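Local coordinates for antibiotic resistance protein (Deinococcus radiodurans, PDB 2VLI), which probably acts as a P-loop phosphotransferase that confers resistance to tunicamycin by phosphorylating the antibiotic, at residues 5-14 / 76-86; 61-70 / 94-104. One frame throughout, in Å; residues are numbered along the deposited sequence.

Contact 1: 5-14 / 76-86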
# COMPACT_ATOMS: atom_id res chain seq x y z
N SER A 5 6.69 -7.27 29.64
CA SER A 5 5.21 -7.09 29.73
C SER A 5 4.64 -6.86 28.32
O SER A 5 5.36 -6.45 27.43
CB SER A 5 4.87 -5.90 30.62
OG SER A 5 5.49 -4.72 30.11
N PRO A 6 3.34 -7.12 28.11
CA PRO A 6 2.83 -7.07 26.74
C PRO A 6 2.95 -5.71 26.05
O PRO A 6 2.76 -4.68 26.67
CB PRO A 6 1.34 -7.41 26.90
CG PRO A 6 1.24 -8.09 28.21
CD PRO A 6 2.28 -7.45 29.08
N ILE A 7 3.23 -5.74 24.75
CA ILE A 7 3.21 -4.52 23.90
C ILE A 7 1.98 -4.55 22.99
O ILE A 7 1.81 -5.50 22.20
CB ILE A 7 4.53 -4.40 23.09
CG1 ILE A 7 5.72 -4.29 24.07
CG2 ILE A 7 4.51 -3.16 22.18
CD1 ILE A 7 7.08 -4.29 23.41
N ILE A 8 1.10 -3.55 23.12
CA ILE A 8 -0.14 -3.50 22.31
C ILE A 8 0.04 -2.40 21.26
O ILE A 8 0.10 -1.26 21.60
CB ILE A 8 -1.37 -3.24 23.17
CG1 ILE A 8 -1.43 -4.25 24.31
CG2 ILE A 8 -2.62 -3.31 22.38
CD1 ILE A 8 -2.39 -3.83 25.42
N TRP A 9 0.15 -2.80 20.00
CA TRP A 9 0.57 -1.94 18.91
C TRP A 9 -0.66 -1.77 18.03
O TRP A 9 -1.17 -2.74 17.49
CB TRP A 9 1.69 -2.65 18.18
CG TRP A 9 2.17 -2.01 16.92
CD1 TRP A 9 1.54 -2.01 15.71
CD2 TRP A 9 3.44 -1.38 16.70
NE1 TRP A 9 2.31 -1.40 14.77
CE2 TRP A 9 3.50 -1.02 15.34
CE3 TRP A 9 4.54 -1.11 17.52
CZ2 TRP A 9 4.59 -0.35 14.78
CZ3 TRP A 9 5.66 -0.44 16.94
CH2 TRP A 9 5.66 -0.07 15.60
N ILE A 10 -1.16 -0.56 17.94
CA ILE A 10 -2.43 -0.30 17.31
C ILE A 10 -2.30 0.70 16.16
O ILE A 10 -2.06 1.89 16.38
CB ILE A 10 -3.45 0.25 18.35
CG1 ILE A 10 -3.63 -0.75 19.48
CG2 ILE A 10 -4.81 0.58 17.65
CD1 ILE A 10 -4.29 -0.17 20.74
N ASN A 11 -2.48 0.21 14.94
CA ASN A 11 -2.42 1.02 13.76
C ASN A 11 -3.83 1.40 13.36
O ASN A 11 -4.75 0.59 13.47
CB ASN A 11 -1.76 0.26 12.63
CG ASN A 11 -1.53 1.12 11.39
OD1 ASN A 11 -1.37 2.34 11.48
ND2 ASN A 11 -1.59 0.49 10.24
N GLY A 12 -4.00 2.58 12.85
CA GLY A 12 -5.35 3.10 12.59
C GLY A 12 -5.29 4.10 11.47
O GLY A 12 -4.19 4.57 11.15
N PRO A 13 -6.44 4.39 10.86
CA PRO A 13 -6.49 5.33 9.75
C PRO A 13 -6.64 6.78 10.21
O PRO A 13 -6.65 7.65 9.37
CB PRO A 13 -7.77 4.92 9.04
CG PRO A 13 -8.68 4.55 10.15
CD PRO A 13 -7.79 3.86 11.17
N PHE A 14 -6.75 7.03 11.51
CA PHE A 14 -7.05 8.38 12.04
C PHE A 14 -5.82 9.32 12.08
O PHE A 14 -4.80 9.06 11.42
CB PHE A 14 -7.72 8.27 13.41
CG PHE A 14 -8.97 7.44 13.41
CD1 PHE A 14 -10.16 7.92 12.80
CD2 PHE A 14 -8.99 6.16 14.02
CE1 PHE A 14 -11.32 7.17 12.80
CE2 PHE A 14 -10.15 5.38 14.01
CZ PHE A 14 -11.32 5.89 13.40
N ALA A 76 9.08 -0.82 31.40
CA ALA A 76 7.64 -0.70 31.57
C ALA A 76 7.17 -1.58 32.73
O ALA A 76 7.61 -2.72 32.85
CB ALA A 76 6.92 -1.11 30.26
N ALA A 77 6.31 -1.03 33.58
CA ALA A 77 5.70 -1.78 34.69
C ALA A 77 4.60 -2.64 34.07
O ALA A 77 4.62 -3.87 34.16
CB ALA A 77 5.10 -0.79 35.76
N GLY A 78 3.67 -1.97 33.40
CA GLY A 78 2.54 -2.63 32.80
C GLY A 78 2.69 -2.74 31.29
O GLY A 78 3.80 -2.64 30.74
N PRO A 79 1.59 -2.99 30.62
CA PRO A 79 1.65 -3.07 29.18
C PRO A 79 2.07 -1.77 28.50
O PRO A 79 1.75 -0.67 28.93
CB PRO A 79 0.23 -3.47 28.78
CG PRO A 79 -0.39 -4.06 30.07
CD PRO A 79 0.24 -3.24 31.16
N LEU A 80 2.81 -1.92 27.42
CA LEU A 80 3.24 -0.81 26.62
C LEU A 80 2.25 -0.67 25.45
O LEU A 80 2.08 -1.62 24.69
CB LEU A 80 4.66 -1.11 26.17
CG LEU A 80 5.62 0.01 25.80
CD1 LEU A 80 5.65 1.14 26.87
CD2 LEU A 80 7.00 -0.59 25.65
N ILE A 81 1.60 0.48 25.34
CA ILE A 81 0.59 0.76 24.30
C ILE A 81 1.15 1.73 23.27
O ILE A 81 1.59 2.82 23.60
CB ILE A 81 -0.70 1.36 24.89
CG1 ILE A 81 -1.24 0.48 26.02
CG2 ILE A 81 -1.71 1.59 23.77
CD1 ILE A 81 -2.18 1.21 27.05
N VAL A 82 1.16 1.33 22.01
CA VAL A 82 1.79 2.12 20.95
C VAL A 82 0.79 2.44 19.81
O VAL A 82 0.59 1.61 18.96
CB VAL A 82 3.00 1.34 20.34
CG1 VAL A 82 3.75 2.20 19.33
CG2 VAL A 82 3.93 0.72 21.45
N PRO A 83 0.20 3.66 19.78
CA PRO A 83 -0.64 4.10 18.66
C PRO A 83 0.21 4.57 17.49
O PRO A 83 1.08 5.40 17.67
CB PRO A 83 -1.45 5.27 19.24
CG PRO A 83 -0.77 5.66 20.53
CD PRO A 83 0.42 4.74 20.76
N VAL A 84 -0.06 4.04 16.29
CA VAL A 84 0.61 4.42 15.08
C VAL A 84 -0.43 4.63 14.00
O VAL A 84 -1.57 4.24 14.14
CB VAL A 84 1.64 3.38 14.61
CG1 VAL A 84 2.67 3.17 15.66
CG2 VAL A 84 1.00 2.05 14.30
N SER A 85 -0.02 5.33 12.96
CA SER A 85 -0.83 5.59 11.78
C SER A 85 0.06 5.40 10.60
O SER A 85 0.79 6.31 10.21
CB SER A 85 -1.32 7.02 11.80
OG SER A 85 -2.70 7.02 11.48
N ILE A 86 0.07 4.18 10.06
CA ILE A 86 0.95 3.85 8.96
C ILE A 86 0.07 3.23 7.85
O ILE A 86 -0.71 2.35 8.12
CB ILE A 86 2.00 2.83 9.33
CG1 ILE A 86 2.94 3.37 10.44
CG2 ILE A 86 2.79 2.41 8.11
CD1 ILE A 86 3.98 4.31 9.97

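Contact 2: 61-70 / 94-104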
# COMPACT_ATOMS: atom_id res chain seq x y z
N TRP A 61 13.80 7.59 11.62
CA TRP A 61 12.62 7.43 12.46
C TRP A 61 12.34 5.98 12.83
O TRP A 61 12.25 5.63 14.00
CB TRP A 61 11.38 8.03 11.81
CG TRP A 61 10.17 7.88 12.69
CD1 TRP A 61 9.89 8.59 13.80
CD2 TRP A 61 9.09 6.95 12.53
NE1 TRP A 61 8.71 8.20 14.34
CE2 TRP A 61 8.18 7.21 13.57
CE3 TRP A 61 8.76 5.99 11.57
CZ2 TRP A 61 7.01 6.49 13.72
CZ3 TRP A 61 7.59 5.27 11.73
CH2 TRP A 61 6.73 5.52 12.79
N ILE A 62 12.25 5.10 11.83
CA ILE A 62 12.05 3.69 12.16
C ILE A 62 13.11 3.10 13.11
O ILE A 62 12.78 2.61 14.18
CB ILE A 62 11.88 2.77 10.92
CG1 ILE A 62 10.52 3.02 10.24
CG2 ILE A 62 12.01 1.32 11.41
CD1 ILE A 62 10.32 2.31 8.90
N PRO A 63 14.39 3.14 12.74
CA PRO A 63 15.35 2.54 13.67
C PRO A 63 15.48 3.22 15.06
O PRO A 63 15.60 2.55 16.06
CB PRO A 63 16.68 2.59 12.88
CG PRO A 63 16.51 3.73 11.98
CD PRO A 63 15.06 3.69 11.55
N LEU A 64 15.35 4.52 15.13
CA LEU A 64 15.58 5.15 16.41
C LEU A 64 14.37 5.04 17.29
O LEU A 64 14.51 4.87 18.49
CB LEU A 64 16.04 6.60 16.28
CG LEU A 64 17.33 6.92 15.53
CD1 LEU A 64 17.82 8.35 15.77
CD2 LEU A 64 18.43 5.80 15.77
N MSE A 65 13.18 5.18 16.71
CA MSE A 65 11.98 4.96 17.50
C MSE A 65 11.89 3.54 18.06
O MSE A 65 11.46 3.34 19.19
CB MSE A 65 10.75 5.38 16.69
CG MSE A 65 9.41 5.22 17.36
SE MSE A 65 8.69 3.39 17.31
CE MSE A 65 8.51 3.08 15.35
N LEU A 66 12.34 2.54 17.29
CA LEU A 66 12.30 1.15 17.73
C LEU A 66 13.37 0.84 18.78
O LEU A 66 13.16 0.05 19.70
CB LEU A 66 12.46 0.20 16.53
CG LEU A 66 11.27 0.04 15.52
CD1 LEU A 66 11.68 -0.92 14.36
CD2 LEU A 66 9.99 -0.37 16.21
N ASP A 67 14.54 1.45 18.64
CA ASP A 67 15.52 1.43 19.75
C ASP A 67 14.93 1.99 21.04
O ASP A 67 15.09 1.40 22.10
CB ASP A 67 16.73 2.24 19.36
CG ASP A 67 17.52 1.61 18.25
OD1 ASP A 67 17.31 0.40 17.93
OD2 ASP A 67 18.34 2.35 17.69
N ALA A 68 14.33 3.17 20.98
CA ALA A 68 13.65 3.72 22.14
C ALA A 68 12.58 2.78 22.73
O ALA A 68 12.43 2.68 23.94
CB ALA A 68 13.02 5.05 21.79
N LEU A 69 11.77 2.18 21.85
CA LEU A 69 10.73 1.24 22.23
C LEU A 69 11.30 0.03 22.96
O LEU A 69 10.76 -0.40 23.98
CB LEU A 69 9.95 0.76 20.99
CG LEU A 69 8.72 -0.10 21.24
CD1 LEU A 69 7.76 0.62 22.21
CD2 LEU A 69 8.03 -0.43 19.91
N GLN A 70 12.39 -0.52 22.45
CA GLN A 70 13.06 -1.62 23.11
C GLN A 70 13.48 -1.25 24.54
O GLN A 70 13.20 -1.98 25.47
CB GLN A 70 14.27 -2.00 22.29
CG GLN A 70 15.03 -3.24 22.74
CD GLN A 70 16.17 -3.52 21.77
OE1 GLN A 70 16.71 -2.60 21.16
NE2 GLN A 70 16.51 -4.78 21.61
N ARG A 94 8.95 -2.81 7.39
CA ARG A 94 10.22 -2.33 7.96
C ARG A 94 10.11 -2.32 9.48
O ARG A 94 10.98 -2.83 10.19
CB ARG A 94 10.56 -0.94 7.42
CG ARG A 94 11.28 -0.96 6.03
CD ARG A 94 12.16 0.32 5.78
NE ARG A 94 11.36 1.49 5.39
CZ ARG A 94 10.84 1.69 4.18
NH1 ARG A 94 11.02 0.81 3.20
NH2 ARG A 94 10.10 2.79 3.95
N LEU A 95 9.00 -1.75 9.95
CA LEU A 95 8.63 -1.76 11.34
C LEU A 95 8.47 -3.15 11.91
O LEU A 95 9.00 -3.44 12.95
CB LEU A 95 7.36 -0.93 11.54
CG LEU A 95 7.43 0.60 11.50
CD1 LEU A 95 6.03 1.24 11.29
CD2 LEU A 95 8.04 1.18 12.81
N MSE A 96 7.76 -4.04 11.19
CA MSE A 96 7.54 -5.36 11.68
C MSE A 96 8.87 -6.11 11.75
O MSE A 96 9.13 -6.75 12.73
CB MSE A 96 6.47 -6.13 10.84
CG MSE A 96 5.02 -5.68 10.99
SE MSE A 96 4.21 -5.50 12.78
CE MSE A 96 4.45 -3.53 13.00
N SER A 97 9.72 -6.06 10.72
CA SER A 97 11.00 -6.78 10.81
C SER A 97 11.99 -6.14 11.84
O SER A 97 12.77 -6.85 12.51
CB SER A 97 11.62 -6.94 9.43
OG SER A 97 11.69 -5.70 8.76
N GLY A 98 11.95 -4.81 11.97
CA GLY A 98 12.68 -4.14 13.04
C GLY A 98 12.33 -4.60 14.44
O GLY A 98 13.22 -4.79 15.24
N LEU A 99 11.05 -4.78 14.74
CA LEU A 99 10.63 -5.31 16.03
C LEU A 99 11.24 -6.70 16.27
O LEU A 99 11.81 -6.98 17.32
CB LEU A 99 9.11 -5.42 16.14
CG LEU A 99 8.39 -4.08 16.26
CD1 LEU A 99 6.97 -4.29 15.97
CD2 LEU A 99 8.62 -3.46 17.63
N LYS A 100 11.07 -7.54 15.28
CA LYS A 100 11.52 -8.93 15.34
C LYS A 100 13.04 -8.95 15.64
O LYS A 100 13.43 -9.59 16.61
CB LYS A 100 11.20 -9.62 14.02
CG LYS A 100 11.09 -11.12 14.15
CD LYS A 100 11.53 -11.81 12.86
CE LYS A 100 11.29 -13.32 12.98
NZ LYS A 100 12.09 -13.98 14.09
N ASP A 101 13.82 -8.21 14.84
CA ASP A 101 15.31 -7.98 15.02
C ASP A 101 15.73 -7.62 16.44
O ASP A 101 16.77 -8.08 16.95
CB ASP A 101 15.80 -6.81 14.14
CG ASP A 101 15.74 -7.12 12.64
OD1 ASP A 101 15.37 -8.25 12.28
OD2 ASP A 101 16.04 -6.20 11.82
N ARG A 102 14.91 -6.79 17.08
CA ARG A 102 15.12 -6.31 18.43
C ARG A 102 14.57 -7.25 19.47
O ARG A 102 14.51 -6.91 20.67
CB ARG A 102 14.51 -4.92 18.59
CG ARG A 102 15.34 -3.89 17.89
CD ARG A 102 14.60 -2.60 17.72
NE ARG A 102 15.43 -1.65 17.00
CZ ARG A 102 15.63 -1.61 15.70
NH1 ARG A 102 15.01 -2.45 14.88
NH2 ARG A 102 16.39 -0.67 15.20
N GLY A 103 14.09 -8.39 19.01
CA GLY A 103 13.53 -9.41 19.86
C GLY A 103 12.24 -9.04 20.52
O GLY A 103 11.92 -9.58 21.55
N LEU A 104 11.48 -8.12 19.93
CA LEU A 104 10.28 -7.62 20.58
C LEU A 104 9.06 -8.31 19.96
O LEU A 104 8.87 -8.28 18.74
CB LEU A 104 10.20 -6.11 20.40
CG LEU A 104 11.13 -5.22 21.23
CD1 LEU A 104 11.07 -3.78 20.74
CD2 LEU A 104 10.71 -5.29 22.69

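Contact 1: 5-14 / 76-86
S5 OG, set between its own backbone N and carbonyl carbon (chi1 58°), donates to G78 O at 2.8 Å from well above the carbonyl plane; A76 CB lies against OG. P6 O takes the N-H of L80, the first strand-to-strand bond. I7 lies side by side with L80, and its CG2 meets V82 CG2 at 4.0 Å. I8 bonds through both backbone groups, N to L80 O and O to V82 N. W9 has CG trans to its backbone N (chi1 173°); its indole extends beside V82 CG1 (3.9 Å from CE3) and takes V84 CG1 over one face. Strands 7-11 and 80-84 are parallel neighbours in the central sheet of a P-loop NTPase fold, with 107-112 bonded to the other edge of 7-11. I10 turns to the sheet face of I8, I81 and P83, which helix 20-28 covers, while its N and O bond V82 O and V84 N. N11 continues the pairing beyond the strand end with its side-chain amide: OD1 accepts I86 N at 2.7 Å, tilted from the amide plane, and ND2 donates in plane to I86 O at 3.0 Å. G12, where strand 7-11 runs into the P-loop (a GxxxxGKT Walker A sequence, which by family probably binds nucleotide phosphates), adds a weak bond from N to V84 O. G12 O and F14 O both lie 2.9 Å from S85 OG, competing for one proton.

Contact 2: 61-70 / 94-104
L66 CB lies over one face of the R102 guanidinium, 3.5 Å from NE, while D67 takes the edge of the same group. OD1 alone is gripped, side-on, by NE at 2.9 Å and NH2 at 3.1 Å; both nitrogens reach it from the same face of the carboxylate, whose plane is turned 39° from the guanidinium. The R102 chain, extended from CG to NE, crosses L66 and Q70 at about right angles, and the Q70 amide flanks its CB and CG. Beside this salt bridge the packing is apolar. L66 sends CD1 onto G98 CA at 3.6 Å, a close approach made where the helix has no side chain, and CD2 onto L99 CD2. L95 is a knob in the hole formed by W61, I62, M65 and L66; its CD2 is pressed unusually tightly against CE of selenomethionine M65 (3.2 Å). At the N-terminal ends of the two segments I62 CD1 rests on R94 CB, and toward their C-terminal ends L104 CD1 lies against Q70 CA. The two helices cross at -39° with their segment axes 10.1 Å apart, as two helices packed on the same side of the sheet.

In the second shell, R102 NH1 donates to G98 O at 3.0 Å, in the guanidinium plane; R102 N reaches that oxygen from its opposite face. A Schellman motif with G103 at C' ends helix 89-101, and L104 N returns to L99 O. W61 NE1 bonds P37 O, and helix 38-46 packs on W61 and M65. The D67 carboxylate probably offsets the charge of R102, while the bond to G98 O holds the group's orientation, and the salt bridge ties the residue just after the C-terminal end of helix 89-101 to helix 61-75 beside a leucine-rich core.

In the fold
The segments alternate along the chain: helix 61-75 leads into strand 80-84, which leads into helix 89-101, so contact 2 joins the helices on either end of a strand of contact 1. Their centres are about 13 Å apart. The helix pair, with L104 of the following loop, covers the sheet face carrying I7, W9, L80 and V82: L69 CD2 meets W9 CZ3 at 3.8 Å, L69 CD1 meets L80 CD2 at 3.7 Å, and L104 CD2 meets I7 CD1 at 3.8 Å. Strand 7-11 of contact 1, by contrast, leads into the P-loop, the probable nucleotide site. The cadmium ion, bound by E145 and H150, lies about 12 Å from the N11 side chain.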